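Local coordinates for protein uncharacterized ACR, COG1565 superfamily (Burkholderia thailandensis, PDB 4F3N) that is of unknown function but has a methyltransferase fold, binds S-adenosyl-L-homocysteine and may be a protein-arginine methyltransferase, at residues A[111-116]-A[213-218]; A[297-302]-A[336-341]. One frame throughout, in Å; residues are numbered along the deposited sequence.

Contact 1: A[111-116]-A[213-218]; sequences FVTAPE and GNEVLD. With EDO (1,2-ethanediol), chain D.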
loop_
_atom_site.group_PDB
_atom_site.type_symbol
_atom_site.label_atom_id
_atom_site.label_comp_id
_atom_site.label_asym_id
_atom_site.label_seq_id
_atom_site.Cartn_x
_atom_site.Cartn_y
_atom_site.Cartn_z
ATOM N N PHE A 111 9.231 2.626 3.783
ATOM C CA PHE A 111 8.360 2.126 2.711
ATOM C C PHE A 111 7.292 1.173 3.275
ATOM O O PHE A 111 6.239 0.983 2.656
ATOM C CB PHE A 111 9.175 1.410 1.618
ATOM C CG PHE A 111 10.310 2.237 1.051
ATOM C CD1 PHE A 111 10.054 3.273 0.170
ATOM C CD2 PHE A 111 11.644 1.954 1.390
ATOM C CE1 PHE A 111 11.097 4.044 -0.355
ATOM C CE2 PHE A 111 12.685 2.719 0.870
ATOM C CZ PHE A 111 12.406 3.761 -0.009
ATOM N N VAL A 112 7.565 0.570 4.433
ATOM C CA VAL A 112 6.551 -0.244 5.176
ATOM C C VAL A 112 6.526 0.148 6.649
ATOM O O VAL A 112 7.474 0.780 7.166
ATOM C CB VAL A 112 6.800 -1.781 5.074
ATOM C CG1 VAL A 112 6.773 -2.245 3.607
ATOM C CG2 VAL A 112 8.127 -2.180 5.746
ATOM N N THR A 113 5.442 -0.229 7.329
ATOM C CA THR A 113 5.198 0.239 8.724
ATOM C C THR A 113 6.219 -0.351 9.729
ATOM O O THR A 113 6.700 0.349 10.646
ATOM C CB THR A 113 3.744 -0.043 9.165
ATOM O OG1 THR A 113 2.863 0.711 8.337
ATOM C CG2 THR A 113 3.486 0.396 10.612
ATOM N N ALA A 114 6.555 -1.616 9.526
ATOM C CA ALA A 114 7.281 -2.419 10.534
ATOM C C ALA A 114 8.229 -3.345 9.780
ATOM O O ALA A 114 7.951 -4.521 9.615
ATOM C CB ALA A 114 6.301 -3.251 11.380
ATOM N N PRO A 115 9.325 -2.793 9.240
ATOM C CA PRO A 115 10.239 -3.634 8.442
ATOM C C PRO A 115 10.858 -4.782 9.221
ATOM O O PRO A 115 11.119 -5.816 8.647
ATOM C CB PRO A 115 11.304 -2.661 7.962
ATOM C CG PRO A 115 11.189 -1.476 8.850
ATOM C CD PRO A 115 9.765 -1.391 9.318
ATOM N N GLU A 116 11.031 -4.600 10.522
ATOM C CA GLU A 116 11.633 -5.598 11.407
ATOM C C GLU A 116 10.735 -6.831 11.584
ATOM O O GLU A 116 11.172 -7.849 12.116
ATOM C CB GLU A 116 11.934 -4.973 12.789
ATOM C CG GLU A 116 10.751 -4.855 13.768
ATOM C CD GLU A 116 9.776 -3.696 13.501
ATOM O OE1 GLU A 116 9.960 -2.906 12.535
ATOM O OE2 GLU A 116 8.795 -3.586 14.283
ATOM N N GLY A 213 1.435 -6.981 -3.302
ATOM C CA GLY A 213 1.483 -5.528 -3.128
ATOM C C GLY A 213 1.328 -5.239 -1.646
ATOM O O GLY A 213 0.214 -5.204 -1.142
ATOM N N ASN A 214 2.452 -5.060 -0.950
ATOM C CA ASN A 214 2.471 -4.853 0.471
ATOM C C ASN A 214 2.649 -3.384 0.827
ATOM O O ASN A 214 3.700 -2.827 0.543
ATOM C CB ASN A 214 3.664 -5.631 0.975
ATOM C CG ASN A 214 3.814 -5.565 2.437
ATOM O OD1 ASN A 214 2.837 -5.621 3.196
ATOM N ND2 ASN A 214 5.115 -5.517 2.877
ATOM N N GLU A 215 1.635 -2.766 1.427
ATOM C CA GLU A 215 1.653 -1.336 1.683
ATOM C C GLU A 215 2.015 -0.482 0.466
ATOM O O GLU A 215 2.798 0.484 0.585
ATOM C CB GLU A 215 2.586 -1.068 2.876
ATOM C CG GLU A 215 1.910 -1.458 4.163
ATOM C CD GLU A 215 2.710 -1.046 5.384
ATOM O OE1 GLU A 215 2.792 0.141 5.616
ATOM O OE2 GLU A 215 3.298 -1.931 6.007
ATOM N N VAL A 216 1.453 -0.819 -0.695
ATOM C CA VAL A 216 1.628 0.005 -1.869
ATOM C C VAL A 216 0.377 0.785 -2.236
ATOM O O VAL A 216 0.508 1.918 -2.740
ATOM C CB VAL A 216 2.170 -0.786 -3.093
ATOM C CG1 VAL A 216 3.545 -1.377 -2.760
ATOM C CG2 VAL A 216 1.257 -1.894 -3.520
ATOM N N LEU A 217 -0.809 0.251 -1.959
ATOM C CA LEU A 217 -2.047 0.964 -2.280
ATOM C C LEU A 217 -2.191 2.250 -1.479
ATOM O O LEU A 217 -2.667 3.304 -2.037
ATOM C CB LEU A 217 -3.261 0.074 -2.081
ATOM C CG LEU A 217 -3.380 -1.171 -2.987
ATOM C CD1 LEU A 217 -4.619 -1.962 -2.578
ATOM C CD2 LEU A 217 -3.385 -0.875 -4.504
ATOM N N ASP A 218 -1.700 2.223 -0.232
ATOM C CA ASP A 218 -1.822 3.365 0.674
ATOM C C ASP A 218 -0.999 4.575 0.240
ATOM O O ASP A 218 -1.249 5.657 0.736
ATOM C CB ASP A 218 -1.499 2.972 2.119
ATOM C CG ASP A 218 -0.074 2.546 2.307
ATOM O OD1 ASP A 218 0.820 3.310 1.895
ATOM O OD2 ASP A 218 0.189 1.439 2.864
HETATM C C1 EDO D . 5.856 -6.829 7.920
HETATM O O1 EDO D . 4.800 -6.052 8.421
HETATM C C2 EDO D . 5.647 -6.969 6.429
HETATM O O2 EDO D . 5.895 -5.736 5.737
HETATM O O HOH W 1 5.711 -0.400 0.250
HETATM O O HOH W 2 4.967 -3.430 7.877
#

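Contact 2: A[297-302]-A[336-341]; sequences IDYGFP and DITAHV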
loop_
_atom_site.group_PDB
_atom_site.type_symbol
_atom_site.label_atom_id
_atom_site.label_comp_id
_atom_site.label_asym_id
_atom_site.label_seq_id
_atom_site.Cartn_x
_atom_site.Cartn_y
_atom_site.Cartn_z
ATOM N N ILE A 297 -1.861 -6.228 0.793
ATOM C CA ILE A 297 -1.839 -6.119 2.229
ATOM C C ILE A 297 -1.768 -4.643 2.560
ATOM O O ILE A 297 -0.869 -3.942 2.058
ATOM C CB ILE A 297 -0.583 -6.798 2.829
ATOM C CG1 ILE A 297 -0.532 -8.272 2.338
ATOM C CG2 ILE A 297 -0.621 -6.742 4.378
ATOM C CD1 ILE A 297 0.665 -8.569 1.461
ATOM N N ASP A 298 -2.704 -4.158 3.356
ATOM C CA ASP A 298 -2.700 -2.735 3.687
ATOM C C ASP A 298 -3.686 -2.420 4.777
ATOM O O ASP A 298 -4.610 -3.190 5.078
ATOM C CB ASP A 298 -3.012 -1.904 2.433
ATOM C CG ASP A 298 -2.085 -0.744 2.215
ATOM O OD1 ASP A 298 -1.687 -0.062 3.211
ATOM O OD2 ASP A 298 -1.733 -0.499 1.033
ATOM N N TYR A 299 -3.489 -1.251 5.363
ATOM C CA TYR A 299 -4.431 -0.731 6.344
ATOM C C TYR A 299 -5.609 -0.030 5.689
ATOM O O TYR A 299 -5.481 0.707 4.689
ATOM C CB TYR A 299 -3.704 0.162 7.335
ATOM C CG TYR A 299 -2.719 1.168 6.734
ATOM C CD1 TYR A 299 -1.356 0.848 6.569
ATOM C CD2 TYR A 299 -3.136 2.427 6.344
ATOM C CE1 TYR A 299 -0.451 1.768 6.066
ATOM C CE2 TYR A 299 -2.224 3.356 5.802
ATOM C CZ TYR A 299 -0.893 3.017 5.680
ATOM O OH TYR A 299 0.007 3.918 5.151
ATOM N N GLY A 300 -6.777 -0.320 6.200
ATOM C CA GLY A 300 -8.015 0.233 5.669
ATOM C C GLY A 300 -9.251 -0.566 6.011
ATOM O O GLY A 300 -9.221 -1.374 6.947
ATOM N N PHE A 301 -10.355 -0.297 5.309
ATOM C CA PHE A 301 -11.659 -0.797 5.732
ATOM C C PHE A 301 -12.560 -0.888 4.522
ATOM O O PHE A 301 -12.329 -0.224 3.510
ATOM C CB PHE A 301 -12.376 0.160 6.754
ATOM C CG PHE A 301 -11.474 0.848 7.757
ATOM C CD1 PHE A 301 -11.186 0.245 8.959
ATOM C CD2 PHE A 301 -10.998 2.139 7.535
ATOM C CE1 PHE A 301 -10.356 0.852 9.881
ATOM C CE2 PHE A 301 -10.150 2.763 8.452
ATOM C CZ PHE A 301 -9.846 2.119 9.640
ATOM N N PRO A 302 -13.605 -1.692 4.602
ATOM C CA PRO A 302 -14.650 -1.614 3.591
ATOM C C PRO A 302 -15.375 -0.271 3.645
ATOM O O PRO A 302 -15.214 0.482 4.582
ATOM C CB PRO A 302 -15.607 -2.713 3.990
ATOM C CG PRO A 302 -14.841 -3.568 4.988
ATOM C CD PRO A 302 -13.919 -2.641 5.675
ATOM N N ASP A 336 6.407 11.344 4.355
ATOM C CA ASP A 336 5.471 10.404 3.732
ATOM C C ASP A 336 4.077 11.023 3.807
ATOM O O ASP A 336 3.783 11.763 4.726
ATOM C CB ASP A 336 5.476 9.121 4.595
ATOM C CG ASP A 336 4.942 7.931 3.905
ATOM O OD1 ASP A 336 4.512 8.036 2.738
ATOM O OD2 ASP A 336 4.967 6.865 4.567
ATOM N N ILE A 337 3.224 10.691 2.843
ATOM C CA ILE A 337 1.808 11.037 2.887
ATOM C C ILE A 337 1.064 9.760 2.492
ATOM O O ILE A 337 1.369 9.169 1.445
ATOM C CB ILE A 337 1.406 12.161 1.889
ATOM C CG1 ILE A 337 2.260 13.445 2.107
ATOM C CG2 ILE A 337 -0.092 12.464 2.062
ATOM C CD1 ILE A 337 2.102 14.515 1.024
ATOM N N THR A 338 0.158 9.274 3.343
ATOM C CA THR A 338 -0.566 8.044 3.021
ATOM C C THR A 338 -2.036 8.248 3.323
ATOM O O THR A 338 -2.420 9.143 4.027
ATOM C CB THR A 338 -0.086 6.810 3.853
ATOM O OG1 THR A 338 -0.285 7.063 5.247
ATOM C CG2 THR A 338 1.377 6.508 3.602
ATOM N N ALA A 339 -2.861 7.391 2.768
ATOM C CA ALA A 339 -4.255 7.333 3.137
ATOM C C ALA A 339 -4.558 5.871 3.353
ATOM O O ALA A 339 -3.921 5.034 2.763
ATOM C CB ALA A 339 -5.131 7.847 2.021
ATOM N N HIS A 340 -5.540 5.558 4.170
ATOM C CA HIS A 340 -5.973 4.159 4.307
ATOM C C HIS A 340 -6.636 3.704 3.037
ATOM O O HIS A 340 -7.019 4.514 2.188
ATOM C CB HIS A 340 -6.945 4.046 5.452
ATOM C CG HIS A 340 -6.324 4.141 6.818
ATOM N ND1 HIS A 340 -5.286 5.003 7.137
ATOM C CD2 HIS A 340 -6.638 3.465 7.983
ATOM C CE1 HIS A 340 -4.961 4.832 8.430
ATOM N NE2 HIS A 340 -5.791 3.908 8.955
ATOM N N VAL A 341 -6.756 2.398 2.857
ATOM C CA VAL A 341 -7.333 1.837 1.690
ATOM C C VAL A 341 -8.811 1.564 1.885
ATOM O O VAL A 341 -9.243 1.082 2.950
ATOM C CB VAL A 341 -6.567 0.531 1.341
ATOM C CG1 VAL A 341 -7.236 -0.225 0.214
ATOM C CG2 VAL A 341 -5.123 0.870 1.040
#

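Contact 1: A[111-116]-A[213-218]
Glu215 OE2 is gripped twice. The backbone N of Thr113 gives it a nearly straight hydrogen bond of 3.0 Å (N-H...O 174°), on the syn side of the carboxylate. Water 2 donates the second bond, at 2.9 Å to OE2. The other oxygen, OE1, takes a 2.8 Å hydrogen bond from Thr113 OG1, which stands above the carboxylate plane. Thr113 OG1 lies beside its own backbone N (chi1 -64°), and this lets one residue hold both oxygens. Water 2 also accepts from Ala114 N, 2.9 Å away, and bonds to an ethanediol that probably came from the crystallisation liquor. Asn214 ND2 donates to O2 of that diol at 3.0 Å. Val112 packs against this polar group: its CG1 is 3.7 Å from Asn214 ND2, and the two side chains cross at about a right angle. Water 1 can donate to the backbone oxygen of Phe111 or of Glu215, though it has more acceptors nearby than protons. Thr113 and Asn214 are both seen to bind S-adenosyl-L-homocysteine in a structure of this protein. Through its carboxylate, buried Glu215 ties the loop 111-116 to the end of strand 210-214 and probably positions Thr113 for that ligand.

Contact 2: A[297-302]-A[336-341]
Two backbone hydrogen bonds join the segments as parallel strands, with Gly300 paired to Val341. Val341 N donates to Tyr299 O at 2.8 Å, in the carbonyl plane. Phe301 N donates to Val341 O at 3.0 Å, nearly along the C=O axis. Val341 O packs on Gly300 CA in a CH...O contact of 3.1 Å, at backbone angles that suit glycine.

The aromatic contacts centre on His340. Tyr299 turns its edge to the face of His340 in a T-shaped pair, with planes at 69° and CD2 3.4 Å from His340 ND1. A chi1 of 45° carries the Tyr299 ring alongside 336-341, with CD2 over His340 and OH by Thr338. Phe301 is nearly parallel to His340 but slid aside, so the two rings barely overlap. Its CE2 comes within 3.6 Å of His340 CD2. Phe301 also makes a cation-pi contact with Arg311, and Phe407 meets the Tyr299 ring edge-to-face.

Polar side-chain contacts are fewer. Thr338 OG1 lies 3.2 Å from Tyr299 OH, at the ring edge. This is a weak hydrogen bond at most, since the Thr338 hydroxyl can also give its proton to Met317 O. Asp298 OD1 accepts from Tyr299 N through its anti lone pair and lies over one face of the Tyr299 ring. Asp298 OD2 takes a hydrogen bond from Asp218 N.

Val341 CG2 makes a van der Waals contact with the Asp298 carboxylate, 3.6 Å from its CG, and the side chains cross at about a right angle.

The chain turns a corner at Tyr299. It passes from the central seven-stranded sheet, at strand 293-298, into a small mixed sheet with strand 336-342. The central sheet has the 3-2-1-4-5-7-6 strand order of the class I, Rossmann-like methyltransferase fold.

Contact 1 is a surface contact at the cofactor site, while contact 2 is buried. Contact 1 rests on one carboxylate and ordered water. Contact 2 depends on strand pairing and an aromatic cluster. The two meet along the central sheet, where strands 210-214 and 293-298 are neighbours. Glu215 N probably bonds to Ile297 O at 2.8 Å. The Tyr299 side chain lies about 4 Å from that of Thr113 at their nearest atoms. Segment 297-302 starts at the end of strand 293-298, next to the strand that ends in Asn214. The loop 111-116 brings Thr113 to the same S-adenosyl-L-homocysteine site.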